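Local coordinates for protein putrescine aminotransferase (Halomonas elongata DSM 2581, PDB 6GWI) that probably catalyses pyridoxal-5'-phosphate-dependent amino-group transfer, with putrescine as a likely amine donor, at residues 110-115 / 319-324; 290-295 / 327-332; 129-134 / 304-309; 55-60 / 420-425; 74-79 / 323-328. All coordinates share one frame; numbering follows the deposited sequence.

Contact 1. Residues 110-115 / 319-324; sequences RVFFTG and TYSGHP. With PLP (pyridoxal-5'-phosphate), chain C.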
# COMPACT_ATOMS: atom_id res chain seq x y z
N ARG B 110 -7.34 -9.98 -16.80
CA ARG B 110 -6.17 -9.13 -16.57
C ARG B 110 -6.09 -8.75 -15.09
O ARG B 110 -7.08 -8.80 -14.36
CB ARG B 110 -6.21 -7.86 -17.43
CG ARG B 110 -5.98 -8.15 -18.91
CD ARG B 110 -6.47 -7.02 -19.79
NE ARG B 110 -6.43 -7.38 -21.20
CZ ARG B 110 -7.49 -7.74 -21.92
NH1 ARG B 110 -8.70 -7.79 -21.38
NH2 ARG B 110 -7.34 -8.05 -23.20
N VAL B 111 -4.88 -8.41 -14.66
CA VAL B 111 -4.64 -8.01 -13.28
C VAL B 111 -3.71 -6.81 -13.26
O VAL B 111 -2.76 -6.72 -14.04
CB VAL B 111 -4.05 -9.18 -12.45
CG1 VAL B 111 -2.68 -9.59 -12.97
CG2 VAL B 111 -3.97 -8.78 -10.98
N PHE B 112 -4.02 -5.87 -12.37
CA PHE B 112 -3.15 -4.75 -12.02
C PHE B 112 -2.65 -5.01 -10.60
O PHE B 112 -3.46 -5.15 -9.68
CB PHE B 112 -3.89 -3.42 -12.10
CG PHE B 112 -3.01 -2.22 -11.96
CD1 PHE B 112 -2.49 -1.87 -10.72
CD2 PHE B 112 -2.72 -1.41 -13.05
CE1 PHE B 112 -1.68 -0.76 -10.58
CE2 PHE B 112 -1.91 -0.30 -12.91
CZ PHE B 112 -1.39 0.03 -11.67
N PHE B 113 -1.34 -5.09 -10.43
CA PHE B 113 -0.78 -5.46 -9.14
C PHE B 113 -0.62 -4.24 -8.23
O PHE B 113 -0.34 -3.13 -8.69
CB PHE B 113 0.57 -6.16 -9.31
CG PHE B 113 0.47 -7.53 -9.90
CD1 PHE B 113 -0.16 -8.56 -9.22
CD2 PHE B 113 1.01 -7.80 -11.15
CE1 PHE B 113 -0.26 -9.82 -9.77
CE2 PHE B 113 0.92 -9.06 -11.70
CZ PHE B 113 0.29 -10.07 -11.01
N THR B 114 -0.83 -4.47 -6.94
CA THR B 114 -0.62 -3.48 -5.90
C THR B 114 0.08 -4.16 -4.73
O THR B 114 0.41 -5.35 -4.78
CB THR B 114 -1.93 -2.84 -5.43
OG1 THR B 114 -2.71 -3.81 -4.72
CG2 THR B 114 -2.73 -2.33 -6.60
N GLY B 115 0.29 -3.40 -3.65
CA GLY B 115 0.93 -3.95 -2.47
C GLY B 115 -0.03 -4.40 -1.38
O GLY B 115 0.37 -5.18 -0.50
N THR B 319 5.45 1.75 -6.73
CA THR B 319 6.83 1.29 -6.82
C THR B 319 6.91 -0.23 -6.69
O THR B 319 7.62 -0.89 -7.46
CB THR B 319 7.68 1.97 -5.74
OG1 THR B 319 7.71 3.39 -5.97
CG2 THR B 319 9.09 1.44 -5.74
N TYR B 320 6.18 -0.79 -5.73
CA TYR B 320 6.25 -2.22 -5.45
C TYR B 320 5.14 -3.01 -6.12
O TYR B 320 4.92 -4.17 -5.78
CB TYR B 320 6.25 -2.43 -3.93
CG TYR B 320 7.48 -1.85 -3.25
CD1 TYR B 320 8.74 -2.01 -3.81
CD2 TYR B 320 7.38 -1.14 -2.06
CE1 TYR B 320 9.87 -1.49 -3.20
CE2 TYR B 320 8.51 -0.61 -1.44
CZ TYR B 320 9.75 -0.79 -2.02
OH TYR B 320 10.88 -0.27 -1.42
N SER B 321 4.44 -2.40 -7.08
CA SER B 321 3.51 -3.15 -7.92
C SER B 321 4.24 -4.30 -8.61
O SER B 321 5.25 -4.08 -9.29
CB SER B 321 2.87 -2.25 -8.97
OG SER B 321 2.00 -1.29 -8.40
N GLY B 322 3.74 -5.51 -8.42
CA GLY B 322 4.33 -6.67 -9.06
C GLY B 322 5.62 -7.14 -8.45
O GLY B 322 6.30 -7.97 -9.06
N HIS B 323 5.99 -6.65 -7.27
CA HIS B 323 7.27 -6.96 -6.65
C HIS B 323 7.67 -8.40 -6.91
O HIS B 323 6.95 -9.32 -6.50
CB HIS B 323 7.22 -6.71 -5.14
CG HIS B 323 8.57 -6.74 -4.49
ND1 HIS B 323 9.26 -7.92 -4.28
CD2 HIS B 323 9.36 -5.75 -4.02
CE1 HIS B 323 10.41 -7.65 -3.70
NE2 HIS B 323 10.50 -6.34 -3.53
N PRO B 324 8.80 -8.66 -7.59
CA PRO B 324 9.05 -10.02 -8.08
C PRO B 324 9.18 -11.06 -6.97
O PRO B 324 8.76 -12.20 -7.17
CB PRO B 324 10.36 -9.87 -8.87
CG PRO B 324 11.01 -8.65 -8.31
CD PRO B 324 9.89 -7.73 -7.93
N1 PLP C . 6.43 10.07 -2.39
C2 PLP C . 7.53 10.24 -3.21
C2A PLP C . 8.37 11.48 -3.04
C3 PLP C . 7.85 9.27 -4.16
O3 PLP C . 8.95 9.46 -4.96
C4 PLP C . 7.07 8.12 -4.29
C4A PLP C . 7.68 6.89 -4.89
C5 PLP C . 5.96 7.97 -3.46
C6 PLP C . 5.65 8.94 -2.52
C5A PLP C . 5.07 6.75 -3.58
O4P PLP C . 5.67 5.60 -3.04
P PLP C . 5.09 4.16 -3.49
O1P PLP C . 5.31 4.00 -4.98
O2P PLP C . 3.60 4.11 -3.19
O3P PLP C . 5.83 3.07 -2.74
O HOH W 1 2.42 -6.29 -6.25
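Ser-321 points its hydroxyl at the backbone of Phe-113. OG stands 3.0 Å from Phe-113 O, a likely hydrogen bond, although another acceptor is within reach of the same proton. The OG also accepts from Phe-318 N. It lies beside its own backbone N and anti to the carbonyl carbon (chi1 -68°), which turns it to the strand. Phe-113 meets the loop with the root of its side chain. Its CB is 3.4 Å from Gly-322 N, and the ring runs on to Leu-96 and Ala-97 of helix 91-103. Val-111 CG2 lies 4.0 Å above one ring face. The setting is that of fold-type I aminotransferases, whose cofactor sites lie at the dimer interface. One water joins the backbones: it can donate to Thr-114 O at 2.7 Å and accepts from Gly-322 N at 2.7 Å. Gly-322 sits in a type II turn from Tyr-320 to His-323, in a backbone shape easy for glycine. The loop reaches a pyridoxal-5'-phosphate that Gly-117 and Ser-118 of the second subunit also hold. Thr-319 grips phosphate oxygen O1P twice, through N at 2.9 Å and a nearly straight 166°, and through OG1 at 2.7 Å.

Contact 2. Residues 290-295 / 327-332; sequences GYLPIG and AAVALK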
# COMPACT_ATOMS: atom_id res chain seq x y z
N GLY B 290 -0.23 -14.41 3.21
CA GLY B 290 0.37 -13.38 4.04
C GLY B 290 1.88 -13.44 4.16
O GLY B 290 2.45 -12.59 4.87
N TYR B 291 2.55 -14.39 3.52
CA TYR B 291 3.99 -14.52 3.70
C TYR B 291 4.75 -13.30 3.19
O TYR B 291 5.80 -12.96 3.74
CB TYR B 291 4.50 -15.78 3.00
CG TYR B 291 4.40 -17.03 3.85
CD1 TYR B 291 3.18 -17.43 4.40
CD2 TYR B 291 5.52 -17.80 4.11
CE1 TYR B 291 3.09 -18.57 5.17
CE2 TYR B 291 5.44 -18.94 4.88
CZ TYR B 291 4.22 -19.33 5.41
OH TYR B 291 4.13 -20.46 6.18
N LEU B 292 4.24 -12.63 2.16
CA LEU B 292 4.83 -11.37 1.71
C LEU B 292 3.71 -10.48 1.21
O LEU B 292 2.69 -10.99 0.73
CB LEU B 292 5.89 -11.58 0.62
CG LEU B 292 7.23 -12.19 1.05
CD1 LEU B 292 8.14 -12.34 -0.16
CD2 LEU B 292 7.92 -11.37 2.14
N PRO B 293 3.85 -9.16 1.32
CA PRO B 293 2.75 -8.27 0.93
C PRO B 293 2.60 -8.21 -0.58
O PRO B 293 3.56 -7.96 -1.31
CB PRO B 293 3.15 -6.90 1.50
CG PRO B 293 4.33 -7.13 2.36
CD PRO B 293 4.98 -8.41 1.90
N ILE B 294 1.37 -8.42 -1.04
CA ILE B 294 1.03 -8.25 -2.44
C ILE B 294 -0.48 -8.22 -2.56
O ILE B 294 -1.19 -8.93 -1.84
CB ILE B 294 1.65 -9.36 -3.32
CG1 ILE B 294 1.23 -9.18 -4.78
CG2 ILE B 294 1.25 -10.75 -2.81
CD1 ILE B 294 2.05 -9.99 -5.76
N GLY B 295 -0.98 -7.38 -3.45
CA GLY B 295 -2.40 -7.34 -3.75
C GLY B 295 -2.59 -7.03 -5.21
O GLY B 295 -1.61 -7.00 -5.97
N ALA B 327 5.60 -11.62 -5.74
CA ALA B 327 4.88 -12.35 -6.78
C ALA B 327 5.31 -13.81 -6.83
O ALA B 327 4.48 -14.71 -7.04
CB ALA B 327 5.09 -11.69 -8.14
N ALA B 328 6.62 -14.07 -6.70
CA ALA B 328 7.11 -15.45 -6.67
C ALA B 328 6.47 -16.24 -5.53
O ALA B 328 6.11 -17.41 -5.70
CB ALA B 328 8.63 -15.45 -6.53
N VAL B 329 6.33 -15.62 -4.36
CA VAL B 329 5.71 -16.29 -3.22
C VAL B 329 4.22 -16.50 -3.46
O VAL B 329 3.68 -17.57 -3.16
CB VAL B 329 5.96 -15.48 -1.93
CG1 VAL B 329 5.02 -15.90 -0.82
CG2 VAL B 329 7.39 -15.67 -1.49
N ALA B 330 3.53 -15.48 -3.97
CA ALA B 330 2.11 -15.63 -4.27
C ALA B 330 1.87 -16.74 -5.29
O ALA B 330 0.96 -17.56 -5.14
CB ALA B 330 1.54 -14.30 -4.77
N LEU B 331 2.68 -16.77 -6.35
CA LEU B 331 2.55 -17.81 -7.36
C LEU B 331 2.68 -19.20 -6.73
O LEU B 331 1.89 -20.10 -7.02
CB LEU B 331 3.60 -17.62 -8.44
CG LEU B 331 3.65 -18.70 -9.54
CD1 LEU B 331 2.34 -18.75 -10.32
CD2 LEU B 331 4.83 -18.45 -10.47
N LYS B 332 3.70 -19.39 -5.89
CA LYS B 332 3.89 -20.70 -5.28
C LYS B 332 2.73 -21.04 -4.35
O LYS B 332 2.29 -22.19 -4.29
CB LYS B 332 5.22 -20.73 -4.53
CG LYS B 332 5.68 -22.13 -4.13
CD LYS B 332 5.90 -22.99 -5.37
CE LYS B 332 6.99 -24.03 -5.16
NZ LYS B 332 7.00 -25.04 -6.27
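Ile-294 spreads two branches over residues 327-332 of helix 324-339. Its CG1 is anti to the backbone N (chi1 178°) and the chain runs on extended at chi2 (165°). This carries CD1 to the helix backbone, 3.8 Å from Ala-327 CA. The other branch, CG2, sits between the backbone N and the carbonyl carbon. It meets the methyl of Ala-330, with 4.1 Å from Ile-294 CG2 to Ala-330 CB. The small alanines let the isoleucine come close to the helix.

Val-329 splits its two methyls between neighbours. CG1 is anti to its backbone N (chi1 163°) and touches Tyr-291 CB at 3.9 Å. CG2 meets Leu-292 CD1 at 3.7 Å, where the two side chains cross at about a right angle. Tyr-291 gives only its CB here. Its ring extends past the helix, and its OH is hydrogen-bonded to Gly-62 O and Arg-65 N.

The contact is apolar throughout, and all six touching residues are buried. Leu-96 of helix 91-103 and Leu-287 add to the same apolar patch. Across the dimer interface, Leu-292 packs on Thr-325 of the second subunit. The arrangement is a helix packed on the loop before strand 295-300 of the central sheet, within the large domain of a fold-type I aminotransferase.

Contact 3. Residues 129-134 / 304-309; sequences RRYWAL and AETLIE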
# COMPACT_ATOMS: atom_id res chain seq x y z
N ARG B 129 -13.83 5.39 -12.26
CA ARG B 129 -14.16 6.74 -12.67
C ARG B 129 -13.47 7.11 -13.98
O ARG B 129 -14.06 7.82 -14.80
CB ARG B 129 -13.82 7.72 -11.54
CG ARG B 129 -14.87 7.67 -10.42
CD ARG B 129 -14.48 8.36 -9.10
NE ARG B 129 -15.64 8.43 -8.20
CZ ARG B 129 -15.65 9.04 -7.01
NH1 ARG B 129 -14.57 9.63 -6.53
NH2 ARG B 129 -16.77 9.04 -6.29
N ARG B 130 -12.27 6.59 -14.20
CA ARG B 130 -11.63 6.75 -15.50
C ARG B 130 -12.43 6.04 -16.58
O ARG B 130 -12.60 6.57 -17.69
CB ARG B 130 -10.20 6.20 -15.43
CG ARG B 130 -9.43 6.21 -16.74
CD ARG B 130 -9.18 7.62 -17.28
NE ARG B 130 -8.27 7.57 -18.43
CZ ARG B 130 -8.13 8.54 -19.34
NH1 ARG B 130 -8.84 9.66 -19.25
NH2 ARG B 130 -7.28 8.38 -20.34
N TYR B 131 -12.95 4.85 -16.28
CA TYR B 131 -13.74 4.09 -17.24
C TYR B 131 -14.90 4.92 -17.78
O TYR B 131 -15.04 5.10 -18.99
CB TYR B 131 -14.26 2.81 -16.58
CG TYR B 131 -15.26 2.06 -17.42
CD1 TYR B 131 -14.85 1.23 -18.46
CD2 TYR B 131 -16.62 2.19 -17.18
CE1 TYR B 131 -15.77 0.55 -19.23
CE2 TYR B 131 -17.54 1.51 -17.94
CZ TYR B 131 -17.11 0.70 -18.96
OH TYR B 131 -18.04 0.02 -19.71
N TRP B 132 -15.74 5.43 -16.88
CA TRP B 132 -16.93 6.15 -17.33
C TRP B 132 -16.56 7.45 -18.03
O TRP B 132 -17.27 7.86 -18.96
CB TRP B 132 -17.86 6.39 -16.14
CG TRP B 132 -18.54 5.13 -15.70
CD1 TRP B 132 -18.36 4.48 -14.52
CD2 TRP B 132 -19.48 4.36 -16.45
NE1 TRP B 132 -19.14 3.35 -14.48
CE2 TRP B 132 -19.84 3.25 -15.65
CE3 TRP B 132 -20.06 4.50 -17.72
CZ2 TRP B 132 -20.76 2.29 -16.08
CZ3 TRP B 132 -20.97 3.54 -18.14
CH2 TRP B 132 -21.31 2.45 -17.33
N ALA B 133 -15.47 8.09 -17.62
CA ALA B 133 -14.99 9.27 -18.35
C ALA B 133 -14.65 8.91 -19.79
O ALA B 133 -15.01 9.64 -20.72
CB ALA B 133 -13.79 9.87 -17.63
N LEU B 134 -13.98 7.78 -20.00
CA LEU B 134 -13.63 7.38 -21.36
C LEU B 134 -14.86 6.98 -22.16
O LEU B 134 -14.86 7.09 -23.39
CB LEU B 134 -12.61 6.24 -21.34
CG LEU B 134 -11.21 6.58 -20.81
CD1 LEU B 134 -10.40 5.31 -20.58
CD2 LEU B 134 -10.49 7.52 -21.77
N ALA B 304 -11.36 -3.48 -18.83
CA ALA B 304 -10.03 -3.57 -19.42
C ALA B 304 -10.01 -3.05 -20.86
O ALA B 304 -9.08 -2.34 -21.26
CB ALA B 304 -9.55 -5.02 -19.37
N GLU B 305 -11.03 -3.40 -21.65
CA GLU B 305 -11.02 -3.04 -23.06
C GLU B 305 -11.12 -1.53 -23.26
O GLU B 305 -10.48 -0.97 -24.16
CB GLU B 305 -12.15 -3.76 -23.79
CG GLU B 305 -11.83 -5.21 -24.14
CD GLU B 305 -10.66 -5.34 -25.10
OE1 GLU B 305 -10.67 -4.65 -26.15
OE2 GLU B 305 -9.74 -6.13 -24.81
N THR B 306 -11.94 -0.86 -22.45
CA THR B 306 -12.03 0.59 -22.56
C THR B 306 -10.71 1.25 -22.16
O THR B 306 -10.20 2.12 -22.88
CB THR B 306 -13.19 1.11 -21.71
OG1 THR B 306 -14.42 0.67 -22.30
CG2 THR B 306 -13.19 2.62 -21.64
N LEU B 307 -10.13 0.84 -21.02
CA LEU B 307 -8.85 1.40 -20.60
C LEU B 307 -7.77 1.16 -21.66
O LEU B 307 -7.01 2.07 -22.00
CB LEU B 307 -8.42 0.81 -19.26
CG LEU B 307 -9.27 1.14 -18.03
CD1 LEU B 307 -8.70 0.46 -16.79
CD2 LEU B 307 -9.35 2.64 -17.82
N ILE B 308 -7.70 -0.06 -22.19
CA ILE B 308 -6.65 -0.37 -23.15
C ILE B 308 -6.87 0.40 -24.45
O ILE B 308 -5.98 1.10 -24.93
CB ILE B 308 -6.59 -1.89 -23.40
CG1 ILE B 308 -6.15 -2.62 -22.13
CG2 ILE B 308 -5.62 -2.20 -24.54
CD1 ILE B 308 -6.31 -4.12 -22.19
N GLU B 309 -8.07 0.27 -25.03
CA GLU B 309 -8.30 0.77 -26.38
C GLU B 309 -8.51 2.28 -26.42
O GLU B 309 -8.20 2.91 -27.44
CB GLU B 309 -9.54 0.09 -26.98
CG GLU B 309 -9.36 -1.39 -27.28
CD GLU B 309 -8.18 -1.66 -28.20
OE1 GLU B 309 -7.41 -2.59 -27.92
OE2 GLU B 309 -8.03 -0.92 -29.20
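Arg-130 bonds through NH2 to Gly-311 O, at the end of helix 301-311, while its CG touches Leu-307 CD2 of that helix at 3.7 Å. Helices 117-134 and 301-311 of the class-III aminotransferase fold cross here. The axes of the two short segments pass 9.5 Å apart at 68°. Tyr-131 and Thr-306 cross at about a right angle. CE1 of the tyrosine lies 3.4 Å from Thr-306 OG1 and 3.6 Å from its CB. Tyr-131 CG is anti to the backbone N (chi1 171°), which brings the ring up to Thr-306. The opposite edge, at CE2, stands over one face of Trp-132, whose NE1 bonds to Ala-218 O. An alanine in place of Tyr-131 is likely to open a gap beside Thr-306 and leave that Trp-132 face without its ring edge. Leu-134 packs with CB on Thr-306 CG2 (3.7 Å) and CD1 on Leu-307 CD2 (4.0 Å). Its other methyl, CD2, lies 3.5 Å above the centre of the Arg-130 guanidinium.

Contact 4. Residues 55-60 / 420-425; sequences GLWCVN and IISPPL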
# COMPACT_ATOMS: atom_id res chain seq x y z
N GLY B 55 -3.48 -15.25 11.31
CA GLY B 55 -2.84 -13.96 11.25
C GLY B 55 -3.86 -12.85 11.28
O GLY B 55 -4.25 -12.39 12.35
N LEU B 56 -4.29 -12.40 10.08
CA LEU B 56 -5.40 -11.44 9.93
C LEU B 56 -6.17 -11.83 8.65
O LEU B 56 -6.16 -11.13 7.64
CB LEU B 56 -4.88 -10.00 9.87
CG LEU B 56 -5.90 -8.87 10.02
CD1 LEU B 56 -6.65 -8.96 11.34
CD2 LEU B 56 -5.21 -7.51 9.89
N TRP B 57 -6.86 -12.97 8.71
CA TRP B 57 -7.63 -13.54 7.62
C TRP B 57 -6.79 -13.97 6.42
O TRP B 57 -7.32 -14.07 5.31
CB TRP B 57 -8.71 -12.58 7.07
CG TRP B 57 -9.54 -11.81 8.04
CD1 TRP B 57 -9.20 -10.66 8.69
CD2 TRP B 57 -10.90 -12.08 8.40
NE1 TRP B 57 -10.25 -10.22 9.46
CE2 TRP B 57 -11.31 -11.07 9.30
CE3 TRP B 57 -11.81 -13.08 8.06
CZ2 TRP B 57 -12.58 -11.04 9.87
CZ3 TRP B 57 -13.08 -13.05 8.63
CH2 TRP B 57 -13.45 -12.04 9.52
N CYS B 58 -5.49 -14.20 6.58
CA CYS B 58 -4.62 -14.29 5.41
C CYS B 58 -3.69 -15.51 5.35
O CYS B 58 -3.31 -15.88 4.24
CB CYS B 58 -3.76 -13.02 5.29
SG CYS B 58 -2.80 -12.64 6.76
N VAL B 59 -3.33 -16.13 6.47
CA VAL B 59 -2.36 -17.23 6.45
C VAL B 59 -3.06 -18.54 6.12
O VAL B 59 -3.23 -19.41 6.99
CB VAL B 59 -1.60 -17.32 7.79
CG1 VAL B 59 -0.47 -18.34 7.69
CG2 VAL B 59 -1.05 -15.95 8.20
N ASN B 60 -3.45 -18.70 4.86
CA ASN B 60 -4.31 -19.82 4.48
C ASN B 60 -3.58 -21.15 4.56
O ASN B 60 -4.14 -22.15 5.04
CB ASN B 60 -4.87 -19.59 3.08
CG ASN B 60 -5.94 -18.52 3.05
OD1 ASN B 60 -6.27 -17.91 4.07
ND2 ASN B 60 -6.50 -18.28 1.87
N ILE B 420 -15.72 -14.03 16.05
CA ILE B 420 -15.41 -14.42 14.68
C ILE B 420 -14.15 -15.28 14.66
O ILE B 420 -13.22 -15.09 15.45
CB ILE B 420 -15.23 -13.19 13.76
CG1 ILE B 420 -14.09 -12.29 14.27
CG2 ILE B 420 -16.53 -12.40 13.65
CD1 ILE B 420 -13.74 -11.15 13.33
N ILE B 421 -14.12 -16.24 13.73
CA ILE B 421 -12.94 -17.06 13.49
C ILE B 421 -12.70 -17.14 11.98
O ILE B 421 -13.64 -17.03 11.18
CB ILE B 421 -13.07 -18.48 14.08
CG1 ILE B 421 -14.30 -19.20 13.54
CG2 ILE B 421 -13.12 -18.41 15.60
CD1 ILE B 421 -14.27 -20.69 13.73
N SER B 422 -11.44 -17.34 11.61
CA SER B 422 -11.01 -17.47 10.22
C SER B 422 -9.70 -18.24 10.22
O SER B 422 -8.64 -17.67 9.91
CB SER B 422 -10.85 -16.09 9.57
OG SER B 422 -10.33 -16.20 8.26
N PRO B 423 -9.71 -19.52 10.56
CA PRO B 423 -8.45 -20.25 10.78
C PRO B 423 -7.76 -20.57 9.46
O PRO B 423 -8.36 -20.42 8.39
CB PRO B 423 -8.90 -21.54 11.49
CG PRO B 423 -10.33 -21.71 11.11
CD PRO B 423 -10.89 -20.33 10.91
N PRO B 424 -6.49 -20.98 9.51
CA PRO B 424 -5.82 -21.41 8.28
C PRO B 424 -6.61 -22.51 7.59
O PRO B 424 -7.26 -23.34 8.23
CB PRO B 424 -4.46 -21.91 8.77
CG PRO B 424 -4.22 -21.12 10.03
CD PRO B 424 -5.57 -20.97 10.66
N LEU B 425 -6.57 -22.49 6.25
CA LEU B 425 -7.34 -23.46 5.49
C LEU B 425 -6.76 -24.87 5.58
O LEU B 425 -7.42 -25.82 5.14
CB LEU B 425 -7.41 -23.02 4.03
CG LEU B 425 -7.92 -21.59 3.80
CD1 LEU B 425 -8.18 -21.36 2.32
CD2 LEU B 425 -9.18 -21.29 4.62
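This is a buried packing contact between residues 55-60, at the end of short helix 54-57 and the turn after it, and the chain leaving strand 418-421. Trp-57 carries one end. Its CG is anti to the carbonyl carbon (chi1 -44°), which brings the indole alongside residues 420-422. Trp-57 CZ2 lies 3.7 Å from Ile-420 CD1, the side chains crossing at about a right angle. Trp-57 CE3 lies 3.5 Å from both CB and OG of Ser-422. The indole also packs on Ile-259 of the cofactor pocket. A leucine here would probably leave Ile-420 and Ser-422 without their aromatic partner and open a gap near the cofactor. The contact ties an N-terminal turn to an inner strand of the C-terminal antiparallel sheet of the class-III fold. Val-59 centres an inverse gamma turn, and its O meets Pro-424 CB at 3.3 Å. Asn-60 ND2 is 3.5 Å from Leu-425 CD1, the two side chains pointing the same way. Leu-425 N gives Asn-60 O a weak, bent bond of 2.7 Å (125°).

Contact 5. Residues 74-79 / 323-328; sequences AQLEQL and HPTCAA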
# COMPACT_ATOMS: atom_id res chain seq x y z
N ALA B 74 14.75 -18.08 -3.38
CA ALA B 74 15.25 -18.27 -4.74
C ALA B 74 15.10 -17.00 -5.57
O ALA B 74 16.00 -16.65 -6.34
CB ALA B 74 14.52 -19.44 -5.40
N GLN B 75 13.96 -16.31 -5.45
CA GLN B 75 13.75 -15.10 -6.23
C GLN B 75 14.63 -13.96 -5.73
O GLN B 75 15.15 -13.18 -6.54
CB GLN B 75 12.28 -14.67 -6.17
CG GLN B 75 11.96 -13.45 -7.05
CD GLN B 75 12.35 -13.66 -8.50
OE1 GLN B 75 12.92 -12.77 -9.15
NE2 GLN B 75 12.05 -14.83 -9.02
N LEU B 76 14.82 -13.85 -4.41
CA LEU B 76 15.68 -12.81 -3.87
C LEU B 76 17.11 -12.96 -4.36
O LEU B 76 17.81 -11.96 -4.55
CB LEU B 76 15.63 -12.84 -2.35
CG LEU B 76 14.35 -12.31 -1.70
CD1 LEU B 76 14.24 -12.81 -0.28
CD2 LEU B 76 14.35 -10.80 -1.73
N GLU B 77 17.55 -14.20 -4.58
CA GLU B 77 18.90 -14.44 -5.08
C GLU B 77 19.01 -14.14 -6.57
O GLU B 77 20.11 -13.86 -7.06
CB GLU B 77 19.30 -15.89 -4.82
CG GLU B 77 19.56 -16.18 -3.35
CD GLU B 77 19.74 -17.66 -3.06
OE1 GLU B 77 19.38 -18.50 -3.90
OE2 GLU B 77 20.25 -17.97 -1.96
N GLN B 78 17.90 -14.23 -7.30
CA GLN B 78 17.91 -14.03 -8.75
C GLN B 78 17.63 -12.57 -9.09
O GLN B 78 18.43 -11.91 -9.76
CB GLN B 78 16.89 -14.97 -9.40
CG GLN B 78 16.96 -15.03 -10.91
CD GLN B 78 18.15 -15.84 -11.39
OE1 GLN B 78 18.94 -15.39 -12.22
NE2 GLN B 78 18.29 -17.05 -10.86
N LEU B 79 16.50 -12.06 -8.60
CA LEU B 79 16.08 -10.68 -8.87
C LEU B 79 15.20 -10.23 -7.71
O LEU B 79 13.98 -10.42 -7.72
CB LEU B 79 15.31 -10.57 -10.19
CG LEU B 79 14.85 -9.17 -10.62
CD1 LEU B 79 16.04 -8.28 -10.95
CD2 LEU B 79 13.91 -9.27 -11.82
N HIS B 323 5.99 -6.65 -7.27
CA HIS B 323 7.27 -6.96 -6.65
C HIS B 323 7.67 -8.40 -6.91
O HIS B 323 6.95 -9.32 -6.50
CB HIS B 323 7.22 -6.71 -5.14
CG HIS B 323 8.57 -6.74 -4.49
ND1 HIS B 323 9.26 -7.92 -4.28
CD2 HIS B 323 9.36 -5.75 -4.02
CE1 HIS B 323 10.41 -7.65 -3.70
NE2 HIS B 323 10.50 -6.34 -3.53
N PRO B 324 8.80 -8.66 -7.59
CA PRO B 324 9.05 -10.02 -8.08
C PRO B 324 9.18 -11.06 -6.97
O PRO B 324 8.76 -12.20 -7.17
CB PRO B 324 10.36 -9.87 -8.87
CG PRO B 324 11.01 -8.65 -8.31
CD PRO B 324 9.89 -7.73 -7.93
N THR B 325 9.73 -10.70 -5.81
CA THR B 325 9.82 -11.67 -4.72
C THR B 325 8.45 -11.96 -4.13
O THR B 325 8.12 -13.12 -3.86
CB THR B 325 10.79 -11.17 -3.65
OG1 THR B 325 12.09 -10.98 -4.22
CG2 THR B 325 10.89 -12.17 -2.50
N CYS B 326 7.63 -10.92 -3.93
CA CYS B 326 6.28 -11.14 -3.44
C CYS B 326 5.45 -11.93 -4.45
O CYS B 326 4.66 -12.81 -4.07
CB CYS B 326 5.61 -9.80 -3.14
SG CYS B 326 6.51 -8.79 -1.94
N ALA B 327 5.60 -11.62 -5.74
CA ALA B 327 4.88 -12.35 -6.78
C ALA B 327 5.31 -13.81 -6.83
O ALA B 327 4.48 -14.71 -7.04
CB ALA B 327 5.09 -11.69 -8.14
N ALA B 328 6.62 -14.07 -6.70
CA ALA B 328 7.11 -15.45 -6.67
C ALA B 328 6.47 -16.24 -5.53
O ALA B 328 6.11 -17.41 -5.70
CB ALA B 328 8.63 -15.45 -6.53
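Gln-75 sets its CB and CG against the first turn of helix 324-339. CB meets Ala-328 CB at 3.7 Å. CG is anti to the backbone N (chi1 -176°), which places it 3.4 Å from Pro-324 O and 3.6 Å from Thr-325 CA. Leu-76 crosses Thr-325 at about a right angle. Its CD2 is 3.4 Å from Thr-325 OG1, and its CG touches the threonine CG2. The threonine hydroxyl has its polar partner elsewhere, in Pro-80 O. At the helix end, Leu-79 O lies 3.5 Å from Pro-324 CG.

His-323 forms the second shell. It is the N-cap of helix 324-339. ND1 accepts two weak bonds, from Thr-325 N at 3.2 Å and from Cys-326 N at 3.4 Å. NE2 bonds to Gly-290 O of the second subunit, so the imidazole is held on both nitrogens. These weak capping bonds are consistent with a defined first turn, the one Gln-75 and Leu-76 pack on.

The axes of the two short segments run roughly antiparallel, at 154° and 8.9 Å apart. Pro-92 of helix 91-103 touches Gln-75, Pro-324 and Ala-327, and so packs on both helices. Leu-76 also meets Ala-72 of the second subunit.

In the fold
From the N terminus, contact 4 opens first at 55-60 and closes last at 420-425, so the other four nest inside it. It joins the 54-57 region to the sheet of strand 418-421. Contact 5 opens next and ties helix 66-78 to helix 324-339. Contact 1 follows at 110-115, and both end on the same stretch, sharing His-323 and Pro-324. Contact 3 is nested inside contact 1 and joins helices 117-134 and 301-311. Contact 2 starts at 290-295, crosses contacts 1 and 3, and ends on helix 324-339. Strand 108-114 meets strand 295-300 where Thr-114 O and Gly-295 N pair. Arg-110 and Glu-305 form a weak, long ion pair between contacts 1 and 3.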